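Local coordinates for LbaCas13a H328A (C2c2) (Lachnospiraceae bacterium NK4A179, PDB 5WLH), which binds a CRISPR precursor guide RNA and, as a Cas13a (C2c2) nuclease, probably uses the guide to recognise and cleave target RNA, at residues K447-G452 with M1134-G1139; I1126-R1131 with F1274-K1279. One frame throughout, in Å; residues are numbered along the deposited sequence.

Contact 1: residues K447-G452 with M1134-G1139. With nucleotides of chain B.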
loop_
_atom_site.group_PDB
_atom_site.type_symbol
_atom_site.label_atom_id
_atom_site.label_comp_id
_atom_site.label_asym_id
_atom_site.label_seq_id
_atom_site.Cartn_x
_atom_site.Cartn_y
_atom_site.Cartn_z
ATOM N N LYS A 447 17.433 8.749 -7.651
ATOM C CA LYS A 447 18.054 8.397 -8.925
ATOM C C LYS A 447 19.066 7.262 -8.760
ATOM O O LYS A 447 19.141 6.369 -9.609
ATOM C CB LYS A 447 18.704 9.626 -9.558
ATOM C CG LYS A 447 17.684 10.674 -10.002
ATOM C CD LYS A 447 16.605 10.063 -10.896
ATOM C CE LYS A 447 15.574 11.112 -11.305
ATOM N NZ LYS A 447 14.478 10.563 -12.171
ATOM N N TYR A 448 19.877 7.275 -7.697
ATOM C CA TYR A 448 20.748 6.116 -7.506
ATOM C C TYR A 448 19.919 4.860 -7.277
ATOM O O TYR A 448 20.228 3.792 -7.810
ATOM C CB TYR A 448 21.688 6.333 -6.327
ATOM C CG TYR A 448 22.875 7.187 -6.651
ATOM C CD1 TYR A 448 23.740 6.860 -7.693
ATOM C CD2 TYR A 448 23.158 8.311 -5.890
ATOM C CE1 TYR A 448 24.848 7.660 -7.986
ATOM C CE2 TYR A 448 24.247 9.110 -6.181
ATOM C CZ TYR A 448 25.093 8.775 -7.215
ATOM O OH TYR A 448 26.195 9.574 -7.461
ATOM N N ILE A 449 18.853 4.977 -6.495
ATOM C CA ILE A 449 17.973 3.833 -6.283
ATOM C C ILE A 449 17.394 3.361 -7.610
ATOM O O ILE A 449 17.363 2.156 -7.889
ATOM C CB ILE A 449 16.876 4.197 -5.257
ATOM C CG1 ILE A 449 17.508 4.304 -3.858
ATOM C CG2 ILE A 449 15.818 3.139 -5.196
ATOM C CD1 ILE A 449 16.680 5.082 -2.867
ATOM N N ALA A 450 16.961 4.297 -8.465
ATOM C CA ALA A 450 16.380 3.908 -9.748
ATOM C C ALA A 450 17.407 3.195 -10.608
ATOM O O ALA A 450 17.084 2.220 -11.287
ATOM C CB ALA A 450 15.826 5.120 -10.486
ATOM N N MET A 451 18.655 3.665 -10.577
ATOM C CA MET A 451 19.733 2.957 -11.276
ATOM C C MET A 451 19.925 1.552 -10.717
ATOM O O MET A 451 20.041 0.583 -11.478
ATOM C CB MET A 451 21.031 3.766 -11.176
ATOM C CG MET A 451 20.986 5.058 -11.958
ATOM S SD MET A 451 22.508 5.995 -11.679
ATOM C CE MET A 451 23.722 4.830 -12.366
ATOM N N GLY A 452 19.975 1.420 -9.384
ATOM C CA GLY A 452 20.154 0.108 -8.789
ATOM C C GLY A 452 19.016 -0.836 -9.104
ATOM O O GLY A 452 19.232 -2.034 -9.294
ATOM N N MET A 1134 19.636 -1.635 -0.767
ATOM C CA MET A 1134 20.409 -2.417 -1.725
ATOM C C MET A 1134 20.442 -1.746 -3.084
ATOM O O MET A 1134 21.489 -1.704 -3.744
ATOM C CB MET A 1134 19.834 -3.823 -1.859
ATOM C CG MET A 1134 20.509 -4.566 -2.995
ATOM S SD MET A 1134 19.667 -6.114 -3.260
ATOM C CE MET A 1134 18.246 -5.564 -4.221
ATOM N N ASN A 1135 19.288 -1.237 -3.544
ATOM C CA ASN A 1135 19.248 -0.573 -4.841
ATOM C C ASN A 1135 20.116 0.684 -4.842
ATOM O O ASN A 1135 20.773 0.985 -5.841
ATOM C CB ASN A 1135 17.813 -0.201 -5.204
ATOM C CG ASN A 1135 17.019 -1.374 -5.740
ATOM O OD1 ASN A 1135 17.554 -2.439 -5.993
ATOM N ND2 ASN A 1135 15.721 -1.181 -5.880
ATOM N N PHE A 1136 20.065 1.465 -3.754
ATOM C CA PHE A 1136 20.920 2.639 -3.666
ATOM C C PHE A 1136 22.376 2.235 -3.803
ATOM O O PHE A 1136 23.122 2.813 -4.605
ATOM C CB PHE A 1136 20.741 3.371 -2.334
ATOM C CG PHE A 1136 21.638 4.565 -2.219
ATOM C CD1 PHE A 1136 22.965 4.433 -1.783
ATOM C CD2 PHE A 1136 21.188 5.815 -2.615
ATOM C CE1 PHE A 1136 23.799 5.535 -1.737
ATOM C CE2 PHE A 1136 22.018 6.931 -2.545
ATOM C CZ PHE A 1136 23.319 6.792 -2.102
ATOM N N GLN A 1137 22.793 1.256 -3.000
ATOM C CA GLN A 1137 24.183 0.801 -3.045
ATOM C C GLN A 1137 24.540 0.267 -4.423
ATOM O O GLN A 1137 25.595 0.596 -4.965
ATOM C CB GLN A 1137 24.426 -0.261 -1.986
ATOM C CG GLN A 1137 24.340 0.295 -0.571
ATOM C CD GLN A 1137 24.436 -0.782 0.473
ATOM O OE1 GLN A 1137 23.774 -1.820 0.383
ATOM N NE2 GLN A 1137 25.259 -0.543 1.480
ATOM N N LEU A 1138 23.661 -0.546 -5.013
ATOM C CA LEU A 1138 23.911 -1.051 -6.356
ATOM C C LEU A 1138 24.043 0.080 -7.354
ATOM O O LEU A 1138 24.941 0.071 -8.188
ATOM C CB LEU A 1138 22.789 -1.983 -6.791
ATOM C CG LEU A 1138 22.892 -3.368 -6.188
ATOM C CD1 LEU A 1138 21.629 -4.149 -6.574
ATOM C CD2 LEU A 1138 24.178 -4.116 -6.704
ATOM N N GLY A 1139 23.141 1.060 -7.302
ATOM C CA GLY A 1139 23.197 2.124 -8.284
ATOM C C GLY A 1139 24.422 2.990 -8.102
ATOM O O GLY A 1139 25.080 3.366 -9.079
ATOM P P C B 11 11.831 13.265 -12.541
ATOM O OP1 C B 11 13.260 13.145 -12.856
ATOM O OP2 C B 11 11.205 14.615 -12.433
ATOM O "O5'" C B 11 10.990 12.520 -13.643
ATOM C "C5'" C B 11 11.475 11.331 -14.244
ATOM C "C4'" C B 11 10.563 10.900 -15.348
ATOM O "O4'" C B 11 9.231 10.645 -14.832
ATOM C "C3'" C B 11 10.319 11.933 -16.429
ATOM O "O3'" C B 11 11.380 12.023 -17.332
ATOM C "C2'" C B 11 9.036 11.429 -17.054
ATOM O "O2'" C B 11 9.306 10.230 -17.767
ATOM C "C1'" C B 11 8.270 11.027 -15.804
ATOM N N1 C B 11 7.455 12.126 -15.244
ATOM C C2 C B 11 6.214 12.385 -15.814
ATOM O O2 C B 11 5.855 11.719 -16.809
ATOM N N3 C B 11 5.446 13.349 -15.277
ATOM C C4 C B 11 5.877 14.037 -14.209
ATOM N N4 C B 11 5.086 14.991 -13.704
ATOM C C5 C B 11 7.148 13.787 -13.607
ATOM C C6 C B 11 7.896 12.827 -14.156
#
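Phe1136 lays its side chain across Tyr448 and Ile449. Its CB is 3.7 Å from Ile449 CG1, which sits at the ring edge near the ring plane. With CG anti to the backbone N (chi1 179°), the ring swings toward Tyr448: CD2 lies 3.8 Å from Tyr448 CB, CE2 meets Tyr448 CB and Tyr448 CD2, and CZ ends near Tyr448 CD2. The rings form an offset edge-to-face pair, the Tyr448 edge toward the Phe1136 face, centroids 5.5 Å apart and planes at 71°. Tyr448 OH donates a hydrogen bond to Leu284 O. Without the Phe1136 ring, as with an alanine here, the Tyr448 edge would probably lose its aromatic mate and a gap would open beside Ile449 CG1. Backbone meets backbone in two CA-H...O contacts, one each way: Gly452 CA lies 3.1 Å from Asn1135 O, and Gly1139 CA, nearly straight, 3.4 Å from Tyr448 O. Lys447 reaches the RNA instead, its NZ bonded to OP1 of C11 of chain B at 2.9 Å. A CB on either glycine would clash with the facing backbone, and the two short segments' axes approach to 6.4 Å at 86°: a glycine-mediated crossing of two nearly perpendicular helices.

Contact 2: residues I1126-R1131 with F1274-K1279; sequences IYLRER and FTYDLK. With nucleotides of chain B.
Tyr1276 holds CG between its backbone N and carbonyl carbon (chi1 72°), which directs the ring at segment 1126-1131 of helix 1106-1145, where Arg1129, CG anti to its N (chi1 -170°), passes. Arg1129 CG lies 3.6 Å from Tyr1276 CE2; the guanidinium and ring planes stand 80° apart. The arginine continues extended to NE, which bonds to Phe1273 O; NH2 pairs with Glu1234 and donates to a water that donates to Thr1275 OG1, bridging the segments. Tyr1276 OH bonds to Asp1132. Beside that hydroxyl, Leu1128 crosses Phe1274 at about a right angle, Leu1128 CD2 3.9 Å from Phe1274 CE1. Phe1274 to Asp1277 form a type I beta turn, and Asp1277 N-caps the following helix: OD1 accepts from Lys1279 N at 2.9 Å, from above the carboxylate plane. Asp1277 OD2 takes a salt bridge from Lys1279 NZ at 2.7 Å on its syn side, which probably helps hold the lysine while its aliphatic chain packs on G9 and U27 of chain B, CD 3.2 Å from U27 O2. Arg1131 grips A28 of chain B by two bent bonds to OP1, at the guanidinium edge near its plane, 2.9 Å from NH1 and 2.8 Å from NH2; Glu496 pairs with NH1.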
loop_
_atom_site.group_PDB
_atom_site.type_symbol
_atom_site.label_atom_id
_atom_site.label_comp_id
_atom_site.label_asym_id
_atom_site.label_seq_id
_atom_site.Cartn_x
_atom_site.Cartn_y
_atom_site.Cartn_z
ATOM N N ILE A 1126 9.972 -2.081 6.502
ATOM C CA ILE A 1126 11.359 -2.533 6.660
ATOM C C ILE A 1126 11.875 -3.100 5.349
ATOM O O ILE A 1126 12.988 -2.789 4.907
ATOM C CB ILE A 1126 11.480 -3.573 7.784
ATOM C CG1 ILE A 1126 11.383 -2.883 9.140
ATOM C CG2 ILE A 1126 12.819 -4.359 7.624
ATOM C CD1 ILE A 1126 11.155 -3.838 10.300
ATOM N N TYR A 1127 11.079 -3.965 4.720
ATOM C CA TYR A 1127 11.543 -4.627 3.505
ATOM C C TYR A 1127 11.466 -3.714 2.299
ATOM O O TYR A 1127 12.224 -3.910 1.344
ATOM C CB TYR A 1127 10.779 -5.947 3.325
ATOM C CG TYR A 1127 11.387 -6.952 4.281
ATOM C CD1 TYR A 1127 12.547 -7.649 3.934
ATOM C CD2 TYR A 1127 10.874 -7.123 5.564
ATOM C CE1 TYR A 1127 13.150 -8.525 4.823
ATOM C CE2 TYR A 1127 11.465 -8.015 6.457
ATOM C CZ TYR A 1127 12.597 -8.708 6.088
ATOM O OH TYR A 1127 13.188 -9.579 6.982
ATOM N N LEU A 1128 10.617 -2.684 2.350
ATOM C CA LEU A 1128 10.715 -1.605 1.377
ATOM C C LEU A 1128 12.068 -0.917 1.489
ATOM O O LEU A 1128 12.775 -0.747 0.494
ATOM C CB LEU A 1128 9.585 -0.595 1.594
ATOM C CG LEU A 1128 9.247 0.340 0.430
ATOM C CD1 LEU A 1128 8.695 -0.482 -0.753
ATOM C CD2 LEU A 1128 8.207 1.385 0.897
ATOM N N ARG A 1129 12.438 -0.509 2.707
ATOM C CA ARG A 1129 13.714 0.184 2.887
ATOM C C ARG A 1129 14.889 -0.715 2.536
ATOM O O ARG A 1129 15.855 -0.269 1.900
ATOM C CB ARG A 1129 13.845 0.687 4.323
ATOM C CG ARG A 1129 15.056 1.631 4.510
ATOM C CD ARG A 1129 15.154 2.120 5.950
ATOM N NE ARG A 1129 16.071 3.247 6.079
ATOM C CZ ARG A 1129 17.392 3.140 6.183
ATOM N NH1 ARG A 1129 17.977 1.952 6.144
ATOM N NH2 ARG A 1129 18.133 4.238 6.301
ATOM N N GLU A 1130 14.821 -1.993 2.924
ATOM C CA GLU A 1130 15.971 -2.856 2.690
ATOM C C GLU A 1130 16.190 -3.049 1.208
ATOM O O GLU A 1130 17.336 -3.052 0.735
ATOM C CB GLU A 1130 15.799 -4.207 3.376
ATOM C CG GLU A 1130 17.100 -5.011 3.310
ATOM C CD GLU A 1130 17.046 -6.253 4.152
ATOM O OE1 GLU A 1130 16.496 -7.262 3.675
ATOM O OE2 GLU A 1130 17.569 -6.212 5.280
ATOM N N ARG A 1131 15.098 -3.214 0.460
ATOM C CA ARG A 1131 15.207 -3.271 -0.991
ATOM C C ARG A 1131 15.868 -2.006 -1.524
ATOM O O ARG A 1131 16.740 -2.061 -2.394
ATOM C CB ARG A 1131 13.824 -3.443 -1.627
ATOM C CG ARG A 1131 13.836 -3.385 -3.156
ATOM C CD ARG A 1131 12.465 -3.105 -3.698
ATOM N NE ARG A 1131 12.113 -1.692 -3.468
ATOM C CZ ARG A 1131 10.918 -1.164 -3.726
ATOM N NH1 ARG A 1131 9.956 -1.919 -4.252
ATOM N NH2 ARG A 1131 10.701 0.132 -3.496
ATOM N N PHE A 1274 12.448 6.799 6.354
ATOM C CA PHE A 1274 12.330 7.016 4.922
ATOM C C PHE A 1274 12.985 8.325 4.509
ATOM O O PHE A 1274 12.473 9.072 3.677
ATOM C CB PHE A 1274 10.859 6.965 4.511
ATOM C CG PHE A 1274 10.329 5.577 4.469
ATOM C CD1 PHE A 1274 10.862 4.658 3.563
ATOM C CD2 PHE A 1274 9.336 5.163 5.339
ATOM C CE1 PHE A 1274 10.388 3.348 3.517
ATOM C CE2 PHE A 1274 8.850 3.852 5.297
ATOM C CZ PHE A 1274 9.371 2.950 4.388
ATOM N N THR A 1275 14.176 8.582 5.055
ATOM C CA THR A 1275 14.967 9.703 4.584
ATOM C C THR A 1275 15.306 9.584 3.110
ATOM O O THR A 1275 15.582 10.595 2.458
ATOM C CB THR A 1275 16.266 9.780 5.395
ATOM O OG1 THR A 1275 16.923 8.503 5.324
ATOM C CG2 THR A 1275 15.948 10.088 6.844
ATOM N N TYR A 1276 15.284 8.371 2.555
ATOM C CA TYR A 1276 15.787 8.199 1.204
ATOM C C TYR A 1276 14.761 8.505 0.114
ATOM O O TYR A 1276 15.152 8.640 -1.051
ATOM C CB TYR A 1276 16.305 6.784 1.058
ATOM C CG TYR A 1276 15.238 5.723 1.007
ATOM C CD1 TYR A 1276 14.645 5.383 -0.204
ATOM C CD2 TYR A 1276 14.852 5.029 2.156
ATOM C CE1 TYR A 1276 13.678 4.396 -0.285
ATOM C CE2 TYR A 1276 13.876 4.009 2.080
ATOM C CZ TYR A 1276 13.306 3.714 0.849
ATOM O OH TYR A 1276 12.362 2.721 0.700
ATOM N N ASP A 1277 13.477 8.663 0.448
ATOM C CA ASP A 1277 12.488 8.912 -0.599
ATOM C C ASP A 1277 11.251 9.538 0.027
ATOM O O ASP A 1277 10.514 8.863 0.751
ATOM C CB ASP A 1277 12.128 7.627 -1.350
ATOM C CG ASP A 1277 11.282 7.902 -2.590
ATOM O OD1 ASP A 1277 10.663 8.995 -2.673
ATOM O OD2 ASP A 1277 11.242 7.041 -3.500
ATOM N N LEU A 1278 11.037 10.820 -0.293
ATOM C CA LEU A 1278 9.886 11.585 0.180
ATOM C C LEU A 1278 8.575 10.868 -0.067
ATOM O O LEU A 1278 7.631 10.998 0.722
ATOM C CB LEU A 1278 9.854 12.940 -0.535
ATOM C CG LEU A 1278 10.881 13.962 -0.052
ATOM C CD1 LEU A 1278 11.062 15.027 -1.114
ATOM C CD2 LEU A 1278 10.419 14.579 1.277
ATOM N N LYS A 1279 8.465 10.155 -1.190
ATOM C CA LYS A 1279 7.153 9.618 -1.523
ATOM C C LYS A 1279 6.732 8.518 -0.559
ATOM O O LYS A 1279 5.530 8.309 -0.384
ATOM C CB LYS A 1279 7.118 9.154 -2.977
ATOM C CG LYS A 1279 7.573 7.732 -3.251
ATOM C CD LYS A 1279 7.255 7.417 -4.723
ATOM C CE LYS A 1279 7.961 6.199 -5.235
ATOM N NZ LYS A 1279 9.436 6.462 -5.414
ATOM P P A B 28 6.968 0.319 -5.173
ATOM O OP1 A B 28 8.440 0.377 -5.058
ATOM O OP2 A B 28 6.295 -0.831 -5.810
ATOM O "O5'" A B 28 6.405 0.417 -3.696
ATOM C "C5'" A B 28 5.021 0.543 -3.478
ATOM C "C4'" A B 28 4.725 1.767 -2.660
ATOM O "O4'" A B 28 4.843 2.972 -3.466
ATOM C "C3'" A B 28 3.319 1.851 -2.110
ATOM O "O3'" A B 28 3.118 1.024 -0.990
ATOM C "C2'" A B 28 3.208 3.324 -1.791
ATOM O "O2'" A B 28 3.985 3.601 -0.639
ATOM C "C1'" A B 28 3.919 3.930 -3.007
ATOM N N9 A B 28 2.959 4.208 -4.085
ATOM C C8 A B 28 2.713 3.494 -5.231
ATOM N N7 A B 28 1.742 4.026 -5.968
ATOM C C5 A B 28 1.355 5.154 -5.249
ATOM C C6 A B 28 0.398 6.155 -5.495
ATOM N N6 A B 28 -0.385 6.195 -6.592
ATOM N N1 A B 28 0.255 7.125 -4.573
ATOM C C2 A B 28 1.050 7.099 -3.492
ATOM N N3 A B 28 1.994 6.228 -3.154
ATOM C C4 A B 28 2.095 5.262 -4.091
ATOM P P U B 27 8.663 2.835 -10.950
ATOM O OP1 U B 27 8.402 4.234 -11.272
ATOM O OP2 U B 27 10.082 2.386 -10.955
ATOM O "O5'" U B 27 8.056 2.533 -9.519
ATOM C "C5'" U B 27 8.650 3.067 -8.355
ATOM C "C4'" U B 27 7.602 3.165 -7.285
ATOM O "O4'" U B 27 6.750 4.302 -7.575
ATOM C "C3'" U B 27 6.659 1.949 -7.187
ATOM O "O3'" U B 27 6.415 1.663 -5.824
ATOM C "C2'" U B 27 5.354 2.486 -7.766
ATOM O "O2'" U B 27 4.190 1.824 -7.305
ATOM C "C1'" U B 27 5.432 3.926 -7.286
ATOM N N1 U B 27 4.463 4.868 -7.859
ATOM C C2 U B 27 4.083 5.921 -7.034
ATOM O O2 U B 27 4.581 6.107 -5.940
ATOM N N3 U B 27 3.126 6.768 -7.554
ATOM C C4 U B 27 2.527 6.643 -8.789
ATOM O O4 U B 27 1.669 7.471 -9.130
ATOM C C5 U B 27 2.956 5.511 -9.557
ATOM C C6 U B 27 3.881 4.672 -9.082
ATOM P P G B 9 5.056 16.133 -3.396
ATOM O OP1 G B 9 5.969 17.004 -2.615
ATOM O OP2 G B 9 4.216 16.722 -4.464
ATOM O "O5'" G B 9 5.891 14.970 -4.093
ATOM C "C5'" G B 9 6.803 14.172 -3.354
ATOM C "C4'" G B 9 7.256 13.001 -4.193
ATOM O "O4'" G B 9 6.156 12.065 -4.341
ATOM C "C3'" G B 9 7.631 13.331 -5.626
ATOM O "O3'" G B 9 8.939 13.860 -5.750
ATOM C "C2'" G B 9 7.433 11.998 -6.328
ATOM O "O2'" G B 9 8.475 11.089 -5.983
ATOM C "C1'" G B 9 6.166 11.518 -5.648
ATOM N N9 G B 9 4.947 11.960 -6.354
ATOM C C8 G B 9 4.129 13.035 -6.077
ATOM N N7 G B 9 3.123 13.141 -6.909
ATOM C C5 G B 9 3.286 12.055 -7.783
ATOM C C6 G B 9 2.517 11.619 -8.898
ATOM O O6 G B 9 1.468 12.120 -9.337
ATOM N N1 G B 9 3.054 10.476 -9.508
ATOM C C2 G B 9 4.213 9.840 -9.110
ATOM N N2 G B 9 4.599 8.746 -9.804
ATOM N N3 G B 9 4.915 10.234 -8.066
ATOM C C4 G B 9 4.414 11.332 -7.461
HETATM O O HOH W 1 16.995 6.781 7.350
#

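In the fold
The centres of contact 1 and contact 2 lie about 12 Å apart, and both draw on helix 1106-1145: residues 1126-1131 serve contact 2 and residues 1134-1139, about two turns further on, serve contact 1. The partners come from distant parts of the chain, helix 429-458 before the shared helix and the turn at 1274-1279 after it, so the order along the chain is 447-452, 1126-1131, 1134-1139, 1274-1279 and the two pairings interleave. They also touch directly, Ile449 CD1 packing 3.4 Å from Tyr1276 CD1. The long helix thus brings two sequence-distant elements, helix 429-458 and the 1274-1279 turn, together beside the guide RNA, whose nucleotides are reached from both contacts.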